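Local coordinates for beta-lactamase (Klebsiella pneumoniae, PDB 6KBY), which probably hydrolyses the beta-lactam ring of antibiotics to substituted beta-amino acids, and here holds adenosine monophosphate in its pocket, at residues V100-V111 against M138-P146; V116-M127 against H153-L164. All blocks are in the same frame, centred on the assembly; numbering follows the deposited sequence.

Contact 1 (V100-V111 against M138-P146); sequences VPELRGSSFDHV and MAYLKAWKP
In the helical domain of this class C beta-lactamase, Phe108 and Trp144 form an offset stack that fastens the loop after helix 96-99 to the end of helix 134-143. The ring centroids, Phe108 to the six-membered ring of Trp144, are 4.8 Å apart, and the planes are inclined by 27°, with Trp144 CZ3 over the rim of one phenyl face. Trp144 is the first residue to leave the helical conformation; its CG stands opposite the backbone N (chi1 169°), which swings the indole off the helix end to meet the phenyl ring. Leu141 O lies at the edge of the phenyl ring, in its plane, 3.4 Å from Phe108 CE2, while Leu141 CD2 meets Phe108 CZ. Leu163 of helix 158-171 touches both Phe108 and Leu141. Val111 CG2 closes on the indole edge, also in plane.

Next to the stack, Ser107 OG donates to Trp144 O at 2.9 Å, arriving in the carbonyl plane on a lone pair (C=O...OG 137°). Ser107 N also reaches a water lodged beside Leu141 O. The loop holds its own shape through Ser106: OG donates to Leu103 O at 2.6 Å and accepts from Phe108 N at 3.0 Å, the latter an ST turn, while a type II turn spans Leu103 to Ser106.

Further back along the helix the side chains meet mainly through carbon and sulfur. Leu103 CD2 rests on Leu141 CB and on Lys142 CG, 3.8 Å from the latter, and Val100 CG1 meets Met138 CE at 3.9 Å. Val100 also packs on Met166 and Ile167 of helix 158-171. At the solvent margin the extended Lys142 chain runs past the Glu102 carbonyl, and a water accepts from Lys142 NZ at 3.0 Å and donates to Glu102 O.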
loop_
_atom_site.group_PDB
_atom_site.type_symbol
_atom_site.label_atom_id
_atom_site.label_comp_id
_atom_site.label_asym_id
_atom_site.label_seq_id
_atom_site.Cartn_x
_atom_site.Cartn_y
_atom_site.Cartn_z
ATOM N N VAL A 100 -1.809 10.854 21.870
ATOM C CA VAL A 100 -0.480 11.456 21.883
ATOM C C VAL A 100 -0.561 12.656 22.818
ATOM O O VAL A 100 -0.776 13.786 22.359
ATOM C CB VAL A 100 -0.034 11.855 20.467
ATOM C CG1 VAL A 100 1.425 12.297 20.472
ATOM C CG2 VAL A 100 -0.257 10.703 19.485
ATOM N N PRO A 101 -0.412 12.454 24.132
ATOM C CA PRO A 101 -0.726 13.531 25.087
ATOM C C PRO A 101 0.119 14.781 24.936
ATOM O O PRO A 101 -0.346 15.868 25.312
ATOM C CB PRO A 101 -0.520 12.866 26.456
ATOM C CG PRO A 101 -0.622 11.393 26.188
ATOM C CD PRO A 101 -0.063 11.195 24.810
ATOM N N GLU A 102 1.334 14.672 24.396
ATOM C CA GLU A 102 2.144 15.858 24.127
ATOM C C GLU A 102 1.433 16.837 23.203
ATOM O O GLU A 102 1.717 18.039 23.252
ATOM C CB GLU A 102 3.476 15.453 23.495
ATOM C CG GLU A 102 4.222 14.346 24.205
ATOM C CD GLU A 102 4.023 12.993 23.543
ATOM O OE1 GLU A 102 2.938 12.387 23.729
ATOM O OE2 GLU A 102 4.936 12.527 22.812
ATOM N N LEU A 103 0.506 16.353 22.377
ATOM C CA LEU A 103 -0.214 17.188 21.427
ATOM C C LEU A 103 -1.519 17.744 21.983
ATOM O O LEU A 103 -2.244 18.423 21.249
ATOM C CB LEU A 103 -0.474 16.407 20.134
ATOM C CG LEU A 103 0.791 15.892 19.439
ATOM C CD1 LEU A 103 0.462 15.181 18.127
ATOM C CD2 LEU A 103 1.771 17.028 19.199
ATOM N N ARG A 104 -1.843 17.482 23.245
ATOM C CA ARG A 104 -3.062 18.039 23.809
ATOM C C ARG A 104 -2.953 19.554 23.880
ATOM O O ARG A 104 -1.919 20.104 24.271
ATOM C CB ARG A 104 -3.343 17.424 25.179
ATOM C CG ARG A 104 -3.809 15.981 25.054
ATOM C CD ARG A 104 -3.851 15.249 26.377
ATOM N NE ARG A 104 -4.269 13.863 26.182
ATOM C CZ ARG A 104 -4.312 12.949 27.145
ATOM N NH1 ARG A 104 -3.960 13.272 28.384
ATOM N NH2 ARG A 104 -4.710 11.712 26.871
ATOM N N GLY A 105 -4.018 20.228 23.461
ATOM C CA GLY A 105 -4.008 21.665 23.334
ATOM C C GLY A 105 -3.667 22.172 21.949
ATOM O O GLY A 105 -3.836 23.369 21.688
ATOM N N SER A 106 -3.208 21.301 21.050
ATOM C CA SER A 106 -2.827 21.673 19.698
ATOM C C SER A 106 -3.994 21.435 18.743
ATOM O O SER A 106 -5.093 21.053 19.145
ATOM C CB SER A 106 -1.606 20.862 19.252
ATOM O OG SER A 106 -1.986 19.541 18.890
ATOM N N SER A 107 -3.737 21.641 17.450
ATOM C CA SER A 107 -4.749 21.340 16.443
ATOM C C SER A 107 -5.142 19.874 16.449
ATOM O O SER A 107 -6.224 19.527 15.961
ATOM C CB SER A 107 -4.248 21.725 15.054
ATOM O OG SER A 107 -4.060 23.123 14.969
ATOM N N PHE A 108 -4.303 19.007 17.007
ATOM C CA PHE A 108 -4.632 17.590 17.055
ATOM C C PHE A 108 -5.706 17.251 18.082
ATOM O O PHE A 108 -6.133 16.087 18.138
ATOM C CB PHE A 108 -3.357 16.759 17.202
ATOM C CG PHE A 108 -2.533 16.763 15.958
ATOM C CD1 PHE A 108 -2.880 15.937 14.904
ATOM C CD2 PHE A 108 -1.471 17.641 15.799
ATOM C CE1 PHE A 108 -2.159 15.948 13.730
ATOM C CE2 PHE A 108 -0.739 17.656 14.626
ATOM C CZ PHE A 108 -1.087 16.810 13.588
ATOM N N ASP A 109 -6.177 18.234 18.859
ATOM C CA ASP A 109 -7.406 18.044 19.617
ATOM C C ASP A 109 -8.606 17.853 18.702
ATOM O O ASP A 109 -9.644 17.364 19.157
ATOM C CB ASP A 109 -7.704 19.268 20.489
ATOM C CG ASP A 109 -6.768 19.411 21.681
ATOM O OD1 ASP A 109 -5.989 18.495 21.994
ATOM O OD2 ASP A 109 -6.830 20.474 22.338
ATOM N N HIS A 110 -8.503 18.264 17.438
ATOM C CA HIS A 110 -9.633 18.267 16.517
ATOM C C HIS A 110 -9.382 17.416 15.281
ATOM O O HIS A 110 -10.125 17.536 14.300
ATOM C CB HIS A 110 -9.987 19.699 16.118
ATOM C CG HIS A 110 -10.263 20.594 17.286
ATOM N ND1 HIS A 110 -11.278 20.344 18.185
ATOM C CD2 HIS A 110 -9.653 21.725 17.713
ATOM C CE1 HIS A 110 -11.290 21.292 19.107
ATOM N NE2 HIS A 110 -10.311 22.137 18.848
ATOM N N VAL A 111 -8.339 16.593 15.302
ATOM C CA VAL A 111 -8.035 15.634 14.246
ATOM C C VAL A 111 -8.245 14.248 14.833
ATOM O O VAL A 111 -7.633 13.913 15.852
ATOM C CB VAL A 111 -6.575 15.781 13.784
ATOM C CG1 VAL A 111 -6.209 14.689 12.792
ATOM C CG2 VAL A 111 -6.320 17.160 13.197
ATOM N N MET A 138 7.649 16.599 17.229
ATOM C CA MET A 138 6.598 17.063 18.127
ATOM C C MET A 138 6.474 18.582 18.106
ATOM O O MET A 138 5.366 19.115 18.216
ATOM C CB MET A 138 6.837 16.545 19.545
ATOM C CG MET A 138 6.662 15.042 19.689
ATOM S SD MET A 138 4.981 14.489 19.314
ATOM C CE MET A 138 5.194 12.711 19.411
ATOM N N ALA A 139 7.593 19.296 17.964
ATOM C CA ALA A 139 7.522 20.751 17.863
ATOM C C ALA A 139 6.758 21.177 16.615
ATOM O O ALA A 139 5.937 22.101 16.662
ATOM C CB ALA A 139 8.930 21.350 17.870
ATOM N N TYR A 140 7.001 20.498 15.493
ATOM C CA TYR A 140 6.268 20.798 14.269
ATOM C C TYR A 140 4.782 20.512 14.443
ATOM O O TYR A 140 3.932 21.340 14.097
ATOM C CB TYR A 140 6.843 19.983 13.108
ATOM C CG TYR A 140 6.052 20.125 11.829
ATOM C CD1 TYR A 140 6.159 21.268 11.055
ATOM C CD2 TYR A 140 5.188 19.121 11.400
ATOM C CE1 TYR A 140 5.432 21.414 9.892
ATOM C CE2 TYR A 140 4.457 19.259 10.234
ATOM C CZ TYR A 140 4.583 20.409 9.485
ATOM O OH TYR A 140 3.859 20.563 8.323
ATOM N N LEU A 141 4.452 19.339 14.987
ATOM C CA LEU A 141 3.052 18.953 15.127
ATOM C C LEU A 141 2.307 19.861 16.097
ATOM O O LEU A 141 1.123 20.145 15.885
ATOM C CB LEU A 141 2.955 17.492 15.552
ATOM C CG LEU A 141 3.482 16.470 14.544
ATOM C CD1 LEU A 141 3.436 15.081 15.151
ATOM C CD2 LEU A 141 2.695 16.521 13.242
ATOM N N LYS A 142 2.980 20.342 17.150
ATOM C CA LYS A 142 2.342 21.275 18.077
ATOM C C LYS A 142 2.067 22.626 17.432
ATOM O O LYS A 142 1.123 23.319 17.832
ATOM C CB LYS A 142 3.210 21.480 19.321
ATOM C CG LYS A 142 3.246 20.310 20.282
ATOM C CD LYS A 142 4.149 20.618 21.467
ATOM C CE LYS A 142 4.541 19.359 22.216
ATOM N NZ LYS A 142 5.558 19.647 23.267
ATOM N N ALA A 143 2.878 23.031 16.459
ATOM C CA ALA A 143 2.729 24.329 15.814
ATOM C C ALA A 143 1.849 24.280 14.572
ATOM O O ALA A 143 1.467 25.338 14.054
ATOM C CB ALA A 143 4.106 24.891 15.444
ATOM N N TRP A 144 1.518 23.083 14.096
ATOM C CA TRP A 144 0.791 22.920 12.845
ATOM C C TRP A 144 -0.681 23.278 13.004
ATOM O O TRP A 144 -1.299 23.015 14.042
ATOM C CB TRP A 144 0.908 21.462 12.403
ATOM C CG TRP A 144 -0.002 21.056 11.274
ATOM C CD1 TRP A 144 0.226 21.225 9.940
ATOM C CD2 TRP A 144 -1.273 20.393 11.385
ATOM N NE1 TRP A 144 -0.826 20.723 9.214
ATOM C CE2 TRP A 144 -1.757 20.202 10.074
ATOM C CE3 TRP A 144 -2.048 19.952 12.460
ATOM C CZ2 TRP A 144 -2.975 19.583 9.810
ATOM C CZ3 TRP A 144 -3.264 19.336 12.197
ATOM C CH2 TRP A 144 -3.712 19.158 10.880
ATOM N N LYS A 145 -1.256 23.855 11.950
ATOM C CA LYS A 145 -2.690 24.103 11.876
ATOM C C LYS A 145 -3.111 23.805 10.441
ATOM O O LYS A 145 -2.444 24.262 9.497
ATOM C CB LYS A 145 -3.029 25.553 12.226
ATOM C CG LYS A 145 -2.833 25.919 13.691
ATOM C CD LYS A 145 -2.838 27.431 13.892
ATOM C CE LYS A 145 -3.975 28.100 13.129
ATOM N NZ LYS A 145 -3.953 29.590 13.273
ATOM N N PRO A 146 -4.200 23.071 10.236
ATOM C CA PRO A 146 -4.630 22.769 8.867
ATOM C C PRO A 146 -5.269 23.979 8.203
ATOM O O PRO A 146 -5.809 24.872 8.866
ATOM C CB PRO A 146 -5.659 21.654 9.070
ATOM C CG PRO A 146 -6.221 21.920 10.421
ATOM C CD PRO A 146 -5.076 22.447 11.242
HETATM O O HOH W 1 3.442 19.289 25.344
HETATM O O HOH W 2 -1.080 21.627 16.160
#

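Contact 2 (V116-M127 against H153-L164); sequences VGTHTSGLQLFM and HRVYSNIGTGLL. With AMP (adenosine monophosphate), chain B.
Leu123 CD1 fills a hollow on helix 158-171 beside Gly160 N, between Ile159 CG2 and Leu163 CD1. Val116 presses its CB to within 3.4 Å of Gly160 O. Ile159 in turn fits CG1 and CD1 against the backbone of Phe126 and Met127. Leu125 CD1 wedges between Tyr156 CD2, at 3.6 Å, and Asn158 ND2. The His119 and Tyr156 rings meet obliquely, planes 44° apart, with Tyr156 CD1 over the imidazole rim and Tyr156 CA making a CH-pi contact on the face.

Polar bonds lock this relief. Val155 N donates to His119 O at 2.8 Å. Ser157, the N-cap of helix 158-171, accepts from Gly160 N almost straight (178°) and donates its hydroxyl proton to Gln124 O at 2.7 Å, from above the carbonyl plane. Leu125 O takes both Asn158 N and, likewise from above, Asn158 ND2 at 2.9 Å. This grip sets the Tyr156-Ser157-Asn158 run, the YxN motif of class C enzymes: Asn158 OD1 bonds Lys74, and Tyr156 OH bonds Lys321 and lies 2.9 Å from AMP O2P.

Around the contact, Thr161 and Leu164 pack on helix 72-86, Leu163 and Met127 meet helix 134-143, and Arg154, on edge strand 153-154, extends to Gln275 and Glu280.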
loop_
_atom_site.group_PDB
_atom_site.type_symbol
_atom_site.label_atom_id
_atom_site.label_comp_id
_atom_site.label_asym_id
_atom_site.label_seq_id
_atom_site.Cartn_x
_atom_site.Cartn_y
_atom_site.Cartn_z
ATOM N N VAL A 116 -6.404 10.802 10.176
ATOM C CA VAL A 116 -5.070 10.469 9.673
ATOM C C VAL A 116 -5.068 9.148 8.914
ATOM O O VAL A 116 -4.228 8.940 8.028
ATOM C CB VAL A 116 -3.953 10.552 10.739
ATOM C CG1 VAL A 116 -3.761 11.981 11.220
ATOM C CG2 VAL A 116 -4.208 9.613 11.907
ATOM N N GLY A 117 -6.002 8.244 9.223
ATOM C CA GLY A 117 -6.107 6.989 8.489
ATOM C C GLY A 117 -6.774 7.074 7.134
ATOM O O GLY A 117 -6.788 6.075 6.405
ATOM N N THR A 118 -7.324 8.241 6.789
ATOM C CA THR A 118 -8.071 8.436 5.555
ATOM C C THR A 118 -7.571 9.646 4.779
ATOM O O THR A 118 -8.241 10.078 3.838
ATOM C CB THR A 118 -9.570 8.597 5.851
ATOM O OG1 THR A 118 -9.758 9.697 6.744
ATOM C CG2 THR A 118 -10.163 7.320 6.461
ATOM N N HIS A 119 -6.425 10.212 5.165
ATOM C CA HIS A 119 -5.850 11.385 4.503
ATOM C C HIS A 119 -6.744 12.611 4.615
ATOM O O HIS A 119 -6.701 13.492 3.754
ATOM C CB HIS A 119 -5.486 11.125 3.042
ATOM C CG HIS A 119 -4.611 9.938 2.843
ATOM N ND1 HIS A 119 -3.343 9.844 3.375
ATOM C CD2 HIS A 119 -4.826 8.794 2.151
ATOM C CE1 HIS A 119 -2.818 8.680 3.020
ATOM N NE2 HIS A 119 -3.696 8.026 2.277
ATOM N N THR A 120 -7.536 12.707 5.681
ATOM C CA THR A 120 -8.415 13.857 5.853
ATOM C C THR A 120 -8.015 14.765 7.013
ATOM O O THR A 120 -8.803 15.630 7.409
ATOM C CB THR A 120 -9.888 13.429 5.952
ATOM O OG1 THR A 120 -10.065 12.498 7.031
ATOM C CG2 THR A 120 -10.365 12.809 4.640
ATOM N N SER A 121 -6.800 14.619 7.551
ATOM C CA SER A 121 -6.368 15.567 8.575
ATOM C C SER A 121 -6.028 16.928 7.993
ATOM O O SER A 121 -6.194 17.947 8.674
ATOM C CB SER A 121 -5.173 15.043 9.377
ATOM O OG SER A 121 -3.970 15.065 8.617
ATOM N N GLY A 122 -5.530 16.972 6.759
ATOM C CA GLY A 122 -4.979 18.185 6.193
ATOM C C GLY A 122 -3.473 18.314 6.300
ATOM O O GLY A 122 -2.918 19.298 5.794
ATOM N N LEU A 123 -2.801 17.393 6.980
ATOM C CA LEU A 123 -1.346 17.370 6.951
ATOM C C LEU A 123 -0.860 17.240 5.514
ATOM O O LEU A 123 -1.470 16.546 4.693
ATOM C CB LEU A 123 -0.817 16.200 7.780
ATOM C CG LEU A 123 -0.827 16.418 9.294
ATOM C CD1 LEU A 123 -0.740 15.083 10.009
ATOM C CD2 LEU A 123 0.320 17.334 9.710
ATOM N N GLN A 124 0.255 17.903 5.219
ATOM C CA GLN A 124 0.786 17.933 3.866
ATOM C C GLN A 124 1.367 16.571 3.475
ATOM O O GLN A 124 1.530 15.661 4.292
ATOM C CB GLN A 124 1.849 19.022 3.743
ATOM C CG GLN A 124 3.108 18.722 4.525
ATOM C CD GLN A 124 4.035 19.913 4.559
ATOM O OE1 GLN A 124 3.587 21.052 4.732
ATOM N NE2 GLN A 124 5.327 19.670 4.400
ATOM N N LEU A 125 1.747 16.471 2.204
ATOM C CA LEU A 125 2.215 15.207 1.649
ATOM C C LEU A 125 3.507 14.739 2.308
ATOM O O LEU A 125 3.609 13.587 2.748
ATOM C CB LEU A 125 2.389 15.359 0.138
ATOM C CG LEU A 125 2.945 14.151 -0.613
ATOM C CD1 LEU A 125 2.140 12.898 -0.323
ATOM C CD2 LEU A 125 2.955 14.435 -2.107
ATOM N N PHE A 126 4.520 15.601 2.354
ATOM C CA PHE A 126 5.864 15.207 2.754
ATOM C C PHE A 126 6.251 15.781 4.109
ATOM O O PHE A 126 6.021 16.963 4.384
ATOM C CB PHE A 126 6.894 15.681 1.724
ATOM C CG PHE A 126 6.758 15.019 0.384
ATOM C CD1 PHE A 126 6.897 13.644 0.261
ATOM C CD2 PHE A 126 6.489 15.762 -0.752
ATOM C CE1 PHE A 126 6.770 13.027 -0.971
ATOM C CE2 PHE A 126 6.370 15.155 -1.985
ATOM C CZ PHE A 126 6.505 13.786 -2.098
ATOM N N MET A 127 6.877 14.949 4.931
ATOM C CA MET A 127 7.509 15.420 6.155
ATOM C C MET A 127 8.527 16.505 5.816
ATOM O O MET A 127 9.335 16.321 4.896
ATOM C CB MET A 127 8.242 14.251 6.810
ATOM C CG MET A 127 8.822 14.569 8.171
ATOM S SD MET A 127 7.542 14.654 9.437
ATOM C CE MET A 127 7.089 12.925 9.545
ATOM N N HIS A 153 -11.469 17.837 3.679
ATOM C CA HIS A 153 -10.699 17.665 2.456
ATOM C C HIS A 153 -9.784 16.463 2.588
ATOM O O HIS A 153 -9.402 16.058 3.688
ATOM C CB HIS A 153 -9.875 18.917 2.146
ATOM C CG HIS A 153 -10.710 20.098 1.772
ATOM N ND1 HIS A 153 -11.381 20.864 2.703
ATOM C CD2 HIS A 153 -11.021 20.614 0.561
ATOM C CE1 HIS A 153 -12.053 21.817 2.078
ATOM N NE2 HIS A 153 -11.844 21.692 0.780
ATOM N N ARG A 154 -9.420 15.907 1.436
ATOM C CA ARG A 154 -8.456 14.823 1.354
ATOM C C ARG A 154 -7.147 15.371 0.805
ATOM O O ARG A 154 -7.120 15.939 -0.294
ATOM C CB ARG A 154 -8.977 13.710 0.452
ATOM C CG ARG A 154 -8.051 12.501 0.387
ATOM C CD ARG A 154 -8.558 11.478 -0.622
ATOM N NE ARG A 154 -7.768 10.248 -0.671
ATOM C CZ ARG A 154 -6.691 10.062 -1.431
ATOM N NH1 ARG A 154 -6.238 11.037 -2.210
ATOM N NH2 ARG A 154 -6.056 8.894 -1.407
ATOM N N VAL A 155 -6.077 15.196 1.571
ATOM C CA VAL A 155 -4.717 15.511 1.162
ATOM C C VAL A 155 -3.905 14.266 1.486
ATOM O O VAL A 155 -3.650 13.972 2.656
ATOM C CB VAL A 155 -4.152 16.741 1.889
ATOM C CG1 VAL A 155 -2.702 16.961 1.497
ATOM C CG2 VAL A 155 -5.001 17.979 1.594
ATOM N N TYR A 156 -3.542 13.510 0.463
ATOM C CA TYR A 156 -2.728 12.318 0.666
ATOM C C TYR A 156 -1.465 12.706 1.430
ATOM O O TYR A 156 -0.800 13.690 1.086
ATOM C CB TYR A 156 -2.392 11.757 -0.715
ATOM C CG TYR A 156 -1.668 10.444 -0.725
ATOM C CD1 TYR A 156 -2.345 9.250 -0.548
ATOM C CD2 TYR A 156 -0.310 10.392 -0.988
ATOM C CE1 TYR A 156 -1.679 8.042 -0.590
ATOM C CE2 TYR A 156 0.365 9.185 -1.027
ATOM C CZ TYR A 156 -0.331 8.015 -0.815
ATOM O OH TYR A 156 0.321 6.800 -0.856
ATOM N N SER A 157 -1.143 11.966 2.493
ATOM C CA SER A 157 -0.126 12.445 3.427
ATOM C C SER A 157 0.738 11.325 3.982
ATOM O O SER A 157 0.232 10.410 4.644
ATOM C CB SER A 157 -0.767 13.211 4.583
ATOM O OG SER A 157 0.225 13.636 5.511
ATOM N N ASN A 158 2.053 11.449 3.780
ATOM C CA ASN A 158 2.979 10.569 4.483
ATOM C C ASN A 158 2.988 10.850 5.978
ATOM O O ASN A 158 3.171 9.928 6.782
ATOM C CB ASN A 158 4.382 10.717 3.906
ATOM C CG ASN A 158 4.446 10.231 2.483
ATOM O OD1 ASN A 158 4.266 9.051 2.227
ATOM N ND2 ASN A 158 4.599 11.153 1.537
ATOM N N ILE A 159 2.807 12.111 6.370
ATOM C CA ILE A 159 2.860 12.467 7.785
ATOM C C ILE A 159 1.681 11.863 8.530
ATOM O O ILE A 159 1.842 11.252 9.590
ATOM C CB ILE A 159 2.899 13.995 7.975
ATOM C CG1 ILE A 159 3.947 14.663 7.083
ATOM C CG2 ILE A 159 3.142 14.322 9.446
ATOM C CD1 ILE A 159 3.958 16.189 7.202
ATOM N N GLY A 160 0.472 12.052 7.999
ATOM C CA GLY A 160 -0.697 11.469 8.639
ATOM C C GLY A 160 -0.596 9.959 8.768
ATOM O O GLY A 160 -0.935 9.392 9.810
ATOM N N THR A 161 -0.094 9.292 7.723
ATOM C CA THR A 161 0.104 7.848 7.802
ATOM C C THR A 161 1.101 7.499 8.892
ATOM O O THR A 161 0.932 6.504 9.610
ATOM C CB THR A 161 0.595 7.296 6.462
ATOM O OG1 THR A 161 -0.247 7.757 5.403
ATOM C CG2 THR A 161 0.591 5.781 6.489
ATOM N N GLY A 162 2.151 8.310 9.025
ATOM C CA GLY A 162 3.093 8.113 10.110
ATOM C C GLY A 162 2.421 8.139 11.466
ATOM O O GLY A 162 2.672 7.278 12.313
ATOM N N LEU A 163 1.548 9.129 11.690
ATOM C CA LEU A 163 0.830 9.205 12.958
ATOM C C LEU A 163 -0.077 8.004 13.158
ATOM O O LEU A 163 -0.182 7.486 14.273
ATOM C CB LEU A 163 0.016 10.496 13.039
ATOM C CG LEU A 163 0.854 11.768 13.136
ATOM C CD1 LEU A 163 -0.033 13.006 13.184
ATOM C CD2 LEU A 163 1.790 11.724 14.342
ATOM N N LEU A 164 -0.760 7.561 12.099
ATOM C CA LEU A 164 -1.626 6.392 12.210
ATOM C C LEU A 164 -0.857 5.189 12.740
ATOM O O LEU A 164 -1.290 4.521 13.689
ATOM C CB LEU A 164 -2.247 6.070 10.850
ATOM C CG LEU A 164 -3.155 4.842 10.803
ATOM C CD1 LEU A 164 -4.474 5.134 11.514
ATOM C CD2 LEU A 164 -3.375 4.400 9.357
HETATM P P AMP B . 3.706 6.516 -2.013
HETATM O O1P AMP B . 4.552 5.518 -2.741
HETATM O O2P AMP B . 2.544 7.139 -2.740
HETATM O "O5'" AMP B . 4.623 7.648 -1.380
HETATM C "C5'" AMP B . 5.792 7.300 -0.653
HETATM C "C4'" AMP B . 7.047 7.651 -1.410
HETATM O "O4'" AMP B . 7.194 9.095 -1.479
HETATM C "C3'" AMP B . 8.345 7.170 -0.775
HETATM O "O3'" AMP B . 8.643 5.820 -1.078
HETATM C "C2'" AMP B . 9.368 8.167 -1.297
HETATM O "O2'" AMP B . 9.729 7.864 -2.638
HETATM C "C1'" AMP B . 8.548 9.455 -1.296
HETATM N N9 AMP B . 8.660 10.171 -0.012
HETATM C C8 AMP B . 7.669 10.327 0.895
HETATM N N7 AMP B . 8.097 11.040 1.970
HETATM C C5 AMP B . 9.392 11.347 1.752
HETATM C C6 AMP B . 10.444 12.082 2.487
HETATM N N6 AMP B . 10.189 12.637 3.695
HETATM N N1 AMP B . 11.667 12.174 1.913
HETATM C C2 AMP B . 11.932 11.622 0.712
HETATM N N3 AMP B . 11.020 10.941 -0.011
HETATM C C4 AMP B . 9.757 10.774 0.448
HETATM O O HOH W 3 -9.707 18.046 5.822
HETATM O O HOH W 4 -3.878 15.140 5.078
#

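The segments of contacts 1 and 2 alternate along the chain, and the two centres lie 14 Å apart on the same side of the protein's centre. Trp144 is the main bridge: its CH2 sits 3.5 Å from Ser121 O, and its CE2 is 3.6 Å from Leu123 CD2, so the indole engages both contacts at once. Val111 CG1 adds a second touch on Ser121 CB, also at 3.6 Å. Only contact 2 reaches the pocket, where the side chain of Tyr156 comes within about 3 Å of that of Ser71, the covalent attachment site of AMP. Contact 1 lies further out; its Leu141 side chain is about 13 Å from the nucleotide.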